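Local coordinates for protein multisubunit Na+/H+ antiporter, E subunit (Anoxybacillus flavithermus, PDB 6Z16) that probably takes part, as the E subunit of a multisubunit membrane complex, in exchanging sodium ions for protons across the cell membrane, at residues 91-96 against 126-131; 87-92 against 133-138; 6-11 against 33-38. All blocks are in the same frame, centred on the assembly; numbering follows the deposited sequence.

From the N terminus, contact 3 comes first: residues 6-11 meet 33-38 where helix 3-18 and helix 24-40 fold back on each other, closing the short connection between them beside a phosphatidylethanolamine. Helix 51-79 follows, and the chain then enters strand 89-94, from which the other two contacts start. Contact 2 joins 87-92 to 133-138 and closes the longer loop; contact 1, 91-96 against 126-131, closes a shorter one within it, holding helix 100-111 and strand 116-121, and pairs strand 89-94 with central strand 127-132. These two share Phe91 and Ala92, with centres about 13 Å apart. Contact 3 stands apart in what are probably membrane helices, its centre about 41 Å from that of contact 1.

Contact 1: residues 91-96 against 126-131; sequences FALPTE and STLYIH
The Phe91 ring takes Ile130 CG2 over one face, a CH-pi contact 3.6 Å from CG2 to the ring centroid and 16° off the normal; the methyl sits displaced toward CZ at the rim. The Tyr129 ring meets Ala92 obliquely, CE1 lying 3.6 Å from CB. Phe91 and Ile130 run side by side, and the Phe91 chi1 of 64°, with CG between its backbone N and carbonyl carbon, swings the ring over its neighbour. Leu93 shares that face of the sheet: CD2 reaches Ile130 CG2 at 3.7 Å and Leu128 CD2 at 4.0 Å. Below runs an antiparallel ladder in which Phe91 with Ile130 and Leu93 with Leu128 are the hydrogen-bonded pairs. Leu93 O accepts two donors, Leu128 N in the carbonyl plane at 2.9 Å and Thr127 OG1 from above that plane at 2.8 Å. Thr95 N adds a weak bond to Ser126 O where the strands run out. Lys146 of helix 141-156 touches Phe91, Leu93 and Ile130, while Asp110 of the Multisubunit Na+/H+ antiporter chain packs on Ala92 and Tyr129. The chemistry thus separates the two faces: apolar side chains turned to a lysine of this chain's helix, and a mixed face at a subunit interface.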
loop_
_atom_site.group_PDB
_atom_site.type_symbol
_atom_site.label_atom_id
_atom_site.label_comp_id
_atom_site.label_asym_id
_atom_site.label_seq_id
_atom_site.Cartn_x
_atom_site.Cartn_y
_atom_site.Cartn_z
ATOM N N PHE E 91 -43.686 -19.087 -9.696
ATOM C CA PHE E 91 -44.477 -17.986 -9.172
ATOM C C PHE E 91 -43.727 -16.673 -9.332
ATOM O O PHE E 91 -42.503 -16.638 -9.483
ATOM C CB PHE E 91 -44.868 -18.231 -7.705
ATOM C CG PHE E 91 -43.708 -18.293 -6.749
ATOM C CD1 PHE E 91 -43.007 -19.471 -6.561
ATOM C CD2 PHE E 91 -43.368 -17.193 -5.984
ATOM C CE1 PHE E 91 -41.961 -19.534 -5.670
ATOM C CE2 PHE E 91 -42.327 -17.255 -5.085
ATOM C CZ PHE E 91 -41.626 -18.432 -4.926
ATOM N N ALA E 92 -44.493 -15.588 -9.305
ATOM C CA ALA E 92 -43.966 -14.241 -9.425
ATOM C C ALA E 92 -43.754 -13.626 -8.053
ATOM O O ALA E 92 -44.382 -14.011 -7.066
ATOM C CB ALA E 92 -44.915 -13.358 -10.227
ATOM N N LEU E 93 -42.857 -12.646 -8.004
ATOM C CA LEU E 93 -42.716 -11.857 -6.809
ATOM C C LEU E 93 -42.439 -10.419 -7.220
ATOM O O LEU E 93 -41.647 -10.186 -8.148
ATOM C CB LEU E 93 -41.610 -12.405 -5.899
ATOM C CG LEU E 93 -40.145 -12.444 -6.333
ATOM C CD1 LEU E 93 -39.356 -11.243 -5.819
ATOM C CD2 LEU E 93 -39.507 -13.737 -5.915
ATOM N N PRO E 94 -43.093 -9.450 -6.590
ATOM C CA PRO E 94 -42.802 -8.049 -6.892
ATOM C C PRO E 94 -41.455 -7.639 -6.324
ATOM O O PRO E 94 -40.922 -8.255 -5.400
ATOM C CB PRO E 94 -43.946 -7.292 -6.215
ATOM C CG PRO E 94 -44.358 -8.184 -5.102
ATOM C CD PRO E 94 -44.177 -9.588 -5.604
ATOM N N THR E 95 -40.904 -6.576 -6.899
ATOM C CA THR E 95 -39.553 -6.146 -6.580
ATOM C C THR E 95 -39.535 -4.628 -6.482
ATOM O O THR E 95 -40.168 -3.939 -7.287
ATOM C CB THR E 95 -38.558 -6.633 -7.646
ATOM O OG1 THR E 95 -38.734 -8.040 -7.849
ATOM C CG2 THR E 95 -37.123 -6.402 -7.206
ATOM N N GLU E 96 -38.832 -4.113 -5.476
ATOM C CA GLU E 96 -38.601 -2.684 -5.323
ATOM C C GLU E 96 -37.187 -2.287 -5.713
ATOM O O GLU E 96 -36.853 -1.100 -5.671
ATOM C CB GLU E 96 -38.876 -2.253 -3.876
ATOM C CG GLU E 96 -40.333 -2.372 -3.431
ATOM C CD GLU E 96 -40.688 -3.756 -2.920
ATOM O OE1 GLU E 96 -39.788 -4.619 -2.854
ATOM O OE2 GLU E 96 -41.867 -3.983 -2.585
ATOM N N SER E 126 -39.243 -4.879 -12.208
ATOM C CA SER E 126 -40.387 -4.762 -11.318
ATOM C C SER E 126 -40.933 -6.085 -10.814
ATOM O O SER E 126 -41.622 -6.080 -9.787
ATOM C CB SER E 126 -41.522 -3.994 -12.012
ATOM O OG SER E 126 -42.003 -4.708 -13.138
ATOM N N THR E 127 -40.665 -7.206 -11.481
ATOM C CA THR E 127 -41.074 -8.497 -10.950
ATOM C C THR E 127 -40.076 -9.569 -11.373
ATOM O O THR E 127 -39.346 -9.434 -12.364
ATOM C CB THR E 127 -42.508 -8.870 -11.371
ATOM O OG1 THR E 127 -42.921 -10.053 -10.679
ATOM C CG2 THR E 127 -42.611 -9.109 -12.857
ATOM N N LEU E 128 -40.044 -10.633 -10.580
ATOM C CA LEU E 128 -39.076 -11.707 -10.738
ATOM C C LEU E 128 -39.826 -13.023 -10.628
ATOM O O LEU E 128 -40.517 -13.258 -9.632
ATOM C CB LEU E 128 -37.978 -11.597 -9.672
ATOM C CG LEU E 128 -36.707 -12.444 -9.680
ATOM C CD1 LEU E 128 -35.575 -11.649 -9.076
ATOM C CD2 LEU E 128 -36.890 -13.715 -8.887
ATOM N N TYR E 129 -39.710 -13.870 -11.647
ATOM C CA TYR E 129 -40.325 -15.184 -11.607
ATOM C C TYR E 129 -39.310 -16.178 -11.063
ATOM O O TYR E 129 -38.100 -15.956 -11.147
ATOM C CB TYR E 129 -40.809 -15.577 -12.999
ATOM C CG TYR E 129 -41.872 -14.641 -13.523
ATOM C CD1 TYR E 129 -43.202 -14.815 -13.185
ATOM C CD2 TYR E 129 -41.541 -13.560 -14.327
ATOM C CE1 TYR E 129 -44.174 -13.955 -13.657
ATOM C CE2 TYR E 129 -42.498 -12.692 -14.793
ATOM C CZ TYR E 129 -43.814 -12.892 -14.454
ATOM O OH TYR E 129 -44.781 -12.032 -14.921
ATOM N N ILE E 130 -39.806 -17.256 -10.460
ATOM C CA ILE E 130 -38.934 -18.152 -9.706
ATOM C C ILE E 130 -39.614 -19.508 -9.571
ATOM O O ILE E 130 -40.832 -19.598 -9.384
ATOM C CB ILE E 130 -38.562 -17.516 -8.343
ATOM C CG1 ILE E 130 -37.647 -18.402 -7.499
ATOM C CG2 ILE E 130 -39.783 -17.060 -7.615
ATOM C CD1 ILE E 130 -36.991 -17.647 -6.399
ATOM N N HIS E 131 -38.809 -20.563 -9.692
ATOM C CA HIS E 131 -39.270 -21.946 -9.677
ATOM C C HIS E 131 -39.010 -22.556 -8.302
ATOM O O HIS E 131 -37.861 -22.822 -7.935
ATOM C CB HIS E 131 -38.574 -22.742 -10.779
ATOM C CG HIS E 131 -38.969 -24.185 -10.833
ATOM N ND1 HIS E 131 -38.319 -25.159 -10.107
ATOM C CD2 HIS E 131 -39.944 -24.820 -11.523
ATOM C CE1 HIS E 131 -38.878 -26.330 -10.347
ATOM N NE2 HIS E 131 -39.868 -26.152 -11.202
#

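Contact 2: residues 87-92 against 133-138; sequences QPAIFA and LNSPDV
Polar contact between Gln87 and Ser135 is limited to one weak hydrogen bond, from Ser135 N to Gln87 O, with an N-H...O angle of 125°; its geometry is doubtful, since Gln87 O is also modelled close to another acceptor, Leu133 O. Asn134 CA lies near the same carbonyl oxygen of Gln87, at 3.4 Å. The remaining contacts are van der Waals ones. Ser135 carries most of them: its CB lies 3.7 Å from Pro88 O, and its OG, anti to the backbone N (chi1 180°), comes 3.7 Å from Ala89 CB. Pro136 adds its CD, 3.8 Å from Gln87 CB, and so extends the packing along the chain just before the strand. Ser135 O makes a weak hydrogen bond with His139 ND1 further on in the loop. On the side of Pro88, its carbonyl oxygen bonds Thr107 OG1 of the neighbouring Multisubunit Na+/H+ antiporter chain, and Trp104 of that chain packs on it. Thus the approach to strand 89-94, outermost in this chain's sheet, lies against the turn that leaves central strand 127-132, at the end of the three-stranded sheet where the chain heads into helix 141-156.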
loop_
_atom_site.group_PDB
_atom_site.type_symbol
_atom_site.label_atom_id
_atom_site.label_comp_id
_atom_site.label_asym_id
_atom_site.label_seq_id
_atom_site.Cartn_x
_atom_site.Cartn_y
_atom_site.Cartn_z
ATOM N N GLN E 87 -43.520 -31.282 -5.097
ATOM C CA GLN E 87 -44.581 -30.546 -5.775
ATOM C C GLN E 87 -43.996 -29.278 -6.385
ATOM O O GLN E 87 -43.588 -28.373 -5.649
ATOM C CB GLN E 87 -45.705 -30.190 -4.801
ATOM C CG GLN E 87 -46.503 -31.370 -4.282
ATOM C CD GLN E 87 -47.344 -32.022 -5.358
ATOM O OE1 GLN E 87 -47.023 -33.104 -5.846
ATOM N NE2 GLN E 87 -48.443 -31.373 -5.719
ATOM N N PRO E 88 -43.938 -29.168 -7.707
ATOM C CA PRO E 88 -43.259 -28.027 -8.328
ATOM C C PRO E 88 -44.129 -26.778 -8.329
ATOM O O PRO E 88 -45.350 -26.834 -8.182
ATOM C CB PRO E 88 -43.009 -28.513 -9.757
ATOM C CG PRO E 88 -44.163 -29.418 -10.019
ATOM C CD PRO E 88 -44.472 -30.102 -8.713
ATOM N N ALA E 89 -43.471 -25.636 -8.512
ATOM C CA ALA E 89 -44.192 -24.376 -8.634
ATOM C C ALA E 89 -43.348 -23.384 -9.418
ATOM O O ALA E 89 -42.121 -23.441 -9.387
ATOM C CB ALA E 89 -44.542 -23.796 -7.259
ATOM N N ILE E 90 -44.021 -22.478 -10.124
ATOM C CA ILE E 90 -43.401 -21.286 -10.691
ATOM C C ILE E 90 -44.280 -20.105 -10.313
ATOM O O ILE E 90 -45.488 -20.126 -10.563
ATOM C CB ILE E 90 -43.234 -21.370 -12.222
ATOM C CG1 ILE E 90 -42.206 -22.431 -12.608
ATOM C CG2 ILE E 90 -42.818 -20.038 -12.799
ATOM C CD1 ILE E 90 -42.133 -22.692 -14.091
ATOM N N PHE E 91 -43.686 -19.087 -9.696
ATOM C CA PHE E 91 -44.477 -17.986 -9.172
ATOM C C PHE E 91 -43.727 -16.673 -9.332
ATOM O O PHE E 91 -42.503 -16.638 -9.483
ATOM C CB PHE E 91 -44.868 -18.231 -7.705
ATOM C CG PHE E 91 -43.708 -18.293 -6.749
ATOM C CD1 PHE E 91 -43.007 -19.471 -6.561
ATOM C CD2 PHE E 91 -43.368 -17.193 -5.984
ATOM C CE1 PHE E 91 -41.961 -19.534 -5.670
ATOM C CE2 PHE E 91 -42.327 -17.255 -5.085
ATOM C CZ PHE E 91 -41.626 -18.432 -4.926
ATOM N N ALA E 92 -44.493 -15.588 -9.305
ATOM C CA ALA E 92 -43.966 -14.241 -9.425
ATOM C C ALA E 92 -43.754 -13.626 -8.053
ATOM O O ALA E 92 -44.382 -14.011 -7.066
ATOM C CB ALA E 92 -44.915 -13.358 -10.227
ATOM N N LEU E 133 -39.115 -25.644 -5.730
ATOM C CA LEU E 133 -39.008 -27.097 -5.796
ATOM C C LEU E 133 -40.139 -27.783 -5.038
ATOM O O LEU E 133 -40.737 -28.739 -5.538
ATOM C CB LEU E 133 -37.655 -27.540 -5.251
ATOM C CG LEU E 133 -37.379 -29.034 -5.322
ATOM C CD1 LEU E 133 -37.433 -29.477 -6.756
ATOM C CD2 LEU E 133 -36.023 -29.353 -4.727
ATOM N N ASN E 134 -40.429 -27.322 -3.825
ATOM C CA ASN E 134 -41.545 -27.818 -3.026
ATOM C C ASN E 134 -42.581 -26.713 -2.891
ATOM O O ASN E 134 -42.302 -25.668 -2.296
ATOM C CB ASN E 134 -41.076 -28.277 -1.646
ATOM C CG ASN E 134 -40.348 -29.596 -1.688
ATOM O OD1 ASN E 134 -40.769 -30.524 -2.376
ATOM N ND2 ASN E 134 -39.248 -29.690 -0.951
ATOM N N SER E 135 -43.780 -26.948 -3.434
ATOM C CA SER E 135 -44.784 -25.884 -3.441
ATOM C C SER E 135 -45.409 -25.643 -2.065
ATOM O O SER E 135 -45.333 -24.502 -1.576
ATOM C CB SER E 135 -45.815 -26.138 -4.549
ATOM O OG SER E 135 -46.798 -25.120 -4.573
ATOM N N PRO E 136 -46.025 -26.629 -1.377
ATOM C CA PRO E 136 -46.655 -26.277 -0.095
ATOM C C PRO E 136 -45.670 -26.124 1.047
ATOM O O PRO E 136 -46.035 -25.544 2.078
ATOM C CB PRO E 136 -47.611 -27.442 0.165
ATOM C CG PRO E 136 -46.924 -28.577 -0.409
ATOM C CD PRO E 136 -46.215 -28.079 -1.631
ATOM N N ASP E 137 -44.439 -26.616 0.900
ATOM C CA ASP E 137 -43.461 -26.528 1.978
ATOM C C ASP E 137 -42.899 -25.117 2.098
ATOM O O ASP E 137 -42.975 -24.496 3.162
ATOM C CB ASP E 137 -42.333 -27.538 1.752
ATOM C CG ASP E 137 -42.794 -28.977 1.899
ATOM O OD1 ASP E 137 -43.743 -29.225 2.675
ATOM O OD2 ASP E 137 -42.209 -29.860 1.236
ATOM N N VAL E 138 -42.340 -24.590 1.012
ATOM C CA VAL E 138 -41.692 -23.279 1.014
ATOM C C VAL E 138 -42.303 -22.438 -0.108
ATOM O O VAL E 138 -41.827 -22.427 -1.248
ATOM C CB VAL E 138 -40.165 -23.376 0.902
ATOM C CG1 VAL E 138 -39.584 -23.702 2.256
ATOM C CG2 VAL E 138 -39.742 -24.512 -0.039
#

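Contact 3: residues 6-11 against 33-38; sequences LLNVIL and IGLFIL. With PTY (phosphatidylethanolamine), chain B.
Asn8 and Gly34 bring their backbones to 5.3 Å, CA to CA, where the segments of helix 3-18 and helix 24-40 pass with axes 8.9 Å apart and their N-to-C directions at 132°. The Asn8 amide lies along the Gly34-Leu35 backbone, ND2 3.4 Å from Gly34 CA and OD1 3.5 Å from Leu35 CA. Its chi1 of -153° places CG roughly opposite the backbone N and carries the amide across to the second helix, where glycine presents only a bare backbone. No hydrogen bond joins the two segments; instead each end of the Asn8 amide has a partner outside them, OD1 accepting from Tyr50 OH and ND2 donating to Tyr31 O, one turn before Gly34. Beside this polar spot the packing is leucine on leucine. Leu38 CD1 touches both Leu7 CD2 and Leu11 CD1, each at 3.7 Å, the side chains crossing at a slant, and Leu11 CD1 touches Ile37 CG2 more loosely at 4.4 Å. Both Leu7 methyls reach the phosphatidylethanolamine, CD1 near ester oxygen O7 and CD2 near C12, while Leu11 CD2 approaches the acyl chain near C14; Phe3, Phe44, Phe45 and His46 complete the lipid pocket. The helix pair therefore combines an apolar seam, with a phosphatidylethanolamine lying against Leu7 and Leu11, with a buried amide whose two bonds probably fix its orientation and tie helix 3-18 both to helix 24-40 and to the loop at Tyr50.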
loop_
_atom_site.group_PDB
_atom_site.type_symbol
_atom_site.label_atom_id
_atom_site.label_comp_id
_atom_site.label_asym_id
_atom_site.label_seq_id
_atom_site.Cartn_x
_atom_site.Cartn_y
_atom_site.Cartn_z
ATOM N N LEU E 6 -11.345 5.742 -0.003
ATOM C CA LEU E 6 -10.214 6.345 -0.704
ATOM C C LEU E 6 -9.626 7.503 0.089
ATOM O O LEU E 6 -8.404 7.708 0.104
ATOM C CB LEU E 6 -10.661 6.823 -2.085
ATOM C CG LEU E 6 -9.587 7.473 -2.953
ATOM C CD1 LEU E 6 -8.531 6.468 -3.362
ATOM C CD2 LEU E 6 -10.205 8.143 -4.149
ATOM N N LEU E 7 -10.482 8.246 0.787
ATOM C CA LEU E 7 -10.033 9.387 1.562
ATOM C C LEU E 7 -9.256 8.929 2.787
ATOM O O LEU E 7 -8.253 9.545 3.160
ATOM C CB LEU E 7 -11.244 10.231 1.944
ATOM C CG LEU E 7 -11.024 11.714 2.216
ATOM C CD1 LEU E 7 -12.272 12.450 1.820
ATOM C CD2 LEU E 7 -10.698 11.998 3.659
ATOM N N ASN E 8 -9.684 7.821 3.393
ATOM C CA ASN E 8 -8.938 7.230 4.498
ATOM C C ASN E 8 -7.590 6.689 4.029
ATOM O O ASN E 8 -6.586 6.802 4.748
ATOM C CB ASN E 8 -9.783 6.129 5.136
ATOM C CG ASN E 8 -9.453 5.888 6.599
ATOM O OD1 ASN E 8 -10.260 5.315 7.326
ATOM N ND2 ASN E 8 -8.270 6.303 7.035
ATOM N N VAL E 9 -7.542 6.125 2.817
ATOM C CA VAL E 9 -6.272 5.633 2.278
ATOM C C VAL E 9 -5.305 6.787 2.016
ATOM O O VAL E 9 -4.114 6.710 2.358
ATOM C CB VAL E 9 -6.521 4.792 1.011
ATOM C CG1 VAL E 9 -5.213 4.444 0.318
ATOM C CG2 VAL E 9 -7.238 3.512 1.373
ATOM N N ILE E 10 -5.800 7.894 1.458
ATOM C CA ILE E 10 -4.872 8.984 1.172
ATOM C C ILE E 10 -4.498 9.745 2.445
ATOM O O ILE E 10 -3.403 10.307 2.522
ATOM C CB ILE E 10 -5.413 9.908 0.059
ATOM C CG1 ILE E 10 -6.726 10.605 0.428
ATOM C CG2 ILE E 10 -5.586 9.130 -1.237
ATOM C CD1 ILE E 10 -6.579 12.038 0.920
ATOM N N LEU E 11 -5.356 9.752 3.476
ATOM C CA LEU E 11 -4.924 10.297 4.763
ATOM C C LEU E 11 -3.876 9.416 5.426
ATOM O O LEU E 11 -2.988 9.930 6.114
ATOM C CB LEU E 11 -6.103 10.493 5.713
ATOM C CG LEU E 11 -7.061 11.651 5.448
ATOM C CD1 LEU E 11 -8.169 11.649 6.471
ATOM C CD2 LEU E 11 -6.324 12.964 5.485
ATOM N N ILE E 33 -5.907 6.507 12.527
ATOM C CA ILE E 33 -6.061 7.942 12.773
ATOM C C ILE E 33 -7.044 8.558 11.781
ATOM O O ILE E 33 -7.929 9.334 12.164
ATOM C CB ILE E 33 -4.686 8.635 12.726
ATOM C CG1 ILE E 33 -3.802 8.142 13.863
ATOM C CG2 ILE E 33 -4.821 10.133 12.848
ATOM C CD1 ILE E 33 -2.366 8.530 13.703
ATOM N N GLY E 34 -6.941 8.180 10.505
ATOM C CA GLY E 34 -7.887 8.659 9.517
ATOM C C GLY E 34 -9.289 8.129 9.717
ATOM O O GLY E 34 -10.259 8.804 9.371
ATOM N N LEU E 35 -9.419 6.930 10.291
ATOM C CA LEU E 35 -10.733 6.407 10.646
ATOM C C LEU E 35 -11.388 7.266 11.718
ATOM O O LEU E 35 -12.581 7.591 11.626
ATOM C CB LEU E 35 -10.599 4.958 11.115
ATOM C CG LEU E 35 -11.852 4.197 11.547
ATOM C CD1 LEU E 35 -12.830 4.067 10.407
ATOM C CD2 LEU E 35 -11.463 2.832 12.078
ATOM N N PHE E 36 -10.602 7.684 12.717
ATOM C CA PHE E 36 -11.120 8.586 13.747
ATOM C C PHE E 36 -11.502 9.944 13.160
ATOM O O PHE E 36 -12.550 10.513 13.505
ATOM C CB PHE E 36 -10.085 8.765 14.859
ATOM C CG PHE E 36 -9.856 7.530 15.693
ATOM C CD1 PHE E 36 -10.765 6.480 15.690
ATOM C CD2 PHE E 36 -8.720 7.423 16.481
ATOM C CE1 PHE E 36 -10.543 5.349 16.452
ATOM C CE2 PHE E 36 -8.495 6.296 17.249
ATOM C CZ PHE E 36 -9.408 5.259 17.235
ATOM N N ILE E 37 -10.676 10.456 12.243
ATOM C CA ILE E 37 -10.912 11.768 11.642
ATOM C C ILE E 37 -12.161 11.760 10.764
ATOM O O ILE E 37 -12.980 12.683 10.826
ATOM C CB ILE E 37 -9.658 12.210 10.870
ATOM C CG1 ILE E 37 -8.541 12.495 11.854
ATOM C CG2 ILE E 37 -9.914 13.444 10.043
ATOM C CD1 ILE E 37 -7.223 12.590 11.223
ATOM N N LEU E 38 -12.340 10.716 9.952
ATOM C CA LEU E 38 -13.581 10.575 9.199
ATOM C C LEU E 38 -14.784 10.303 10.087
ATOM O O LEU E 38 -15.908 10.600 9.673
ATOM C CB LEU E 38 -13.484 9.461 8.163
ATOM C CG LEU E 38 -13.019 9.800 6.752
ATOM C CD1 LEU E 38 -11.550 10.072 6.682
ATOM C CD2 LEU E 38 -13.375 8.662 5.853
HETATM C C1 PTY B . -14.053 17.035 0.982
HETATM C C2 PTY B . -18.714 13.311 -0.892
HETATM C C3 PTY B . -19.090 14.804 -0.819
HETATM O O4 PTY B . -13.454 16.502 -0.221
HETATM C C5 PTY B . -15.726 15.977 2.558
HETATM C C6 PTY B . -14.391 15.858 1.863
HETATM O O7 PTY B . -13.278 15.499 2.761
HETATM C C8 PTY B . -12.755 16.380 3.645
HETATM O O10 PTY B . -13.314 17.366 4.046
HETATM C C11 PTY B . -11.374 15.965 4.050
HETATM C C12 PTY B . -10.524 15.590 2.845
HETATM C C13 PTY B . -9.232 16.376 2.736
HETATM C C14 PTY B . -8.242 16.109 3.854
HETATM C C15 PTY B . -6.905 16.795 3.641
HETATM C C16 PTY B . -6.196 16.352 2.375
HETATM C C17 PTY B . -4.947 17.153 2.045
HETATM C C18 PTY B . -3.843 17.045 3.084
HETATM C C19 PTY B . -2.574 17.798 2.714
HETATM C C20 PTY B . -1.961 17.355 1.396
HETATM C C30 PTY B . -12.594 17.277 -0.880
HETATM C C31 PTY B . -12.077 16.578 -2.102
HETATM O O30 PTY B . -12.287 18.384 -0.534
HETATM C C32 PTY B . -10.906 15.649 -1.817
HETATM C C33 PTY B . -9.654 16.394 -1.388
HETATM C C34 PTY B . -8.378 15.574 -1.493
HETATM C C35 PTY B . -7.115 16.386 -1.257
HETATM C C36 PTY B . -5.829 15.627 -1.535
HETATM C C37 PTY B . -5.675 15.189 -2.984
HETATM P P1 PTY B . -17.717 16.258 0.940
HETATM O O11 PTY B . -17.883 15.515 -0.453
HETATM O O12 PTY B . -18.902 16.119 1.590
HETATM O O13 PTY B . -17.283 17.575 0.757
HETATM O O14 PTY B . -16.729 15.452 1.664
HETATM N N1 PTY B . -19.861 12.507 -0.467
#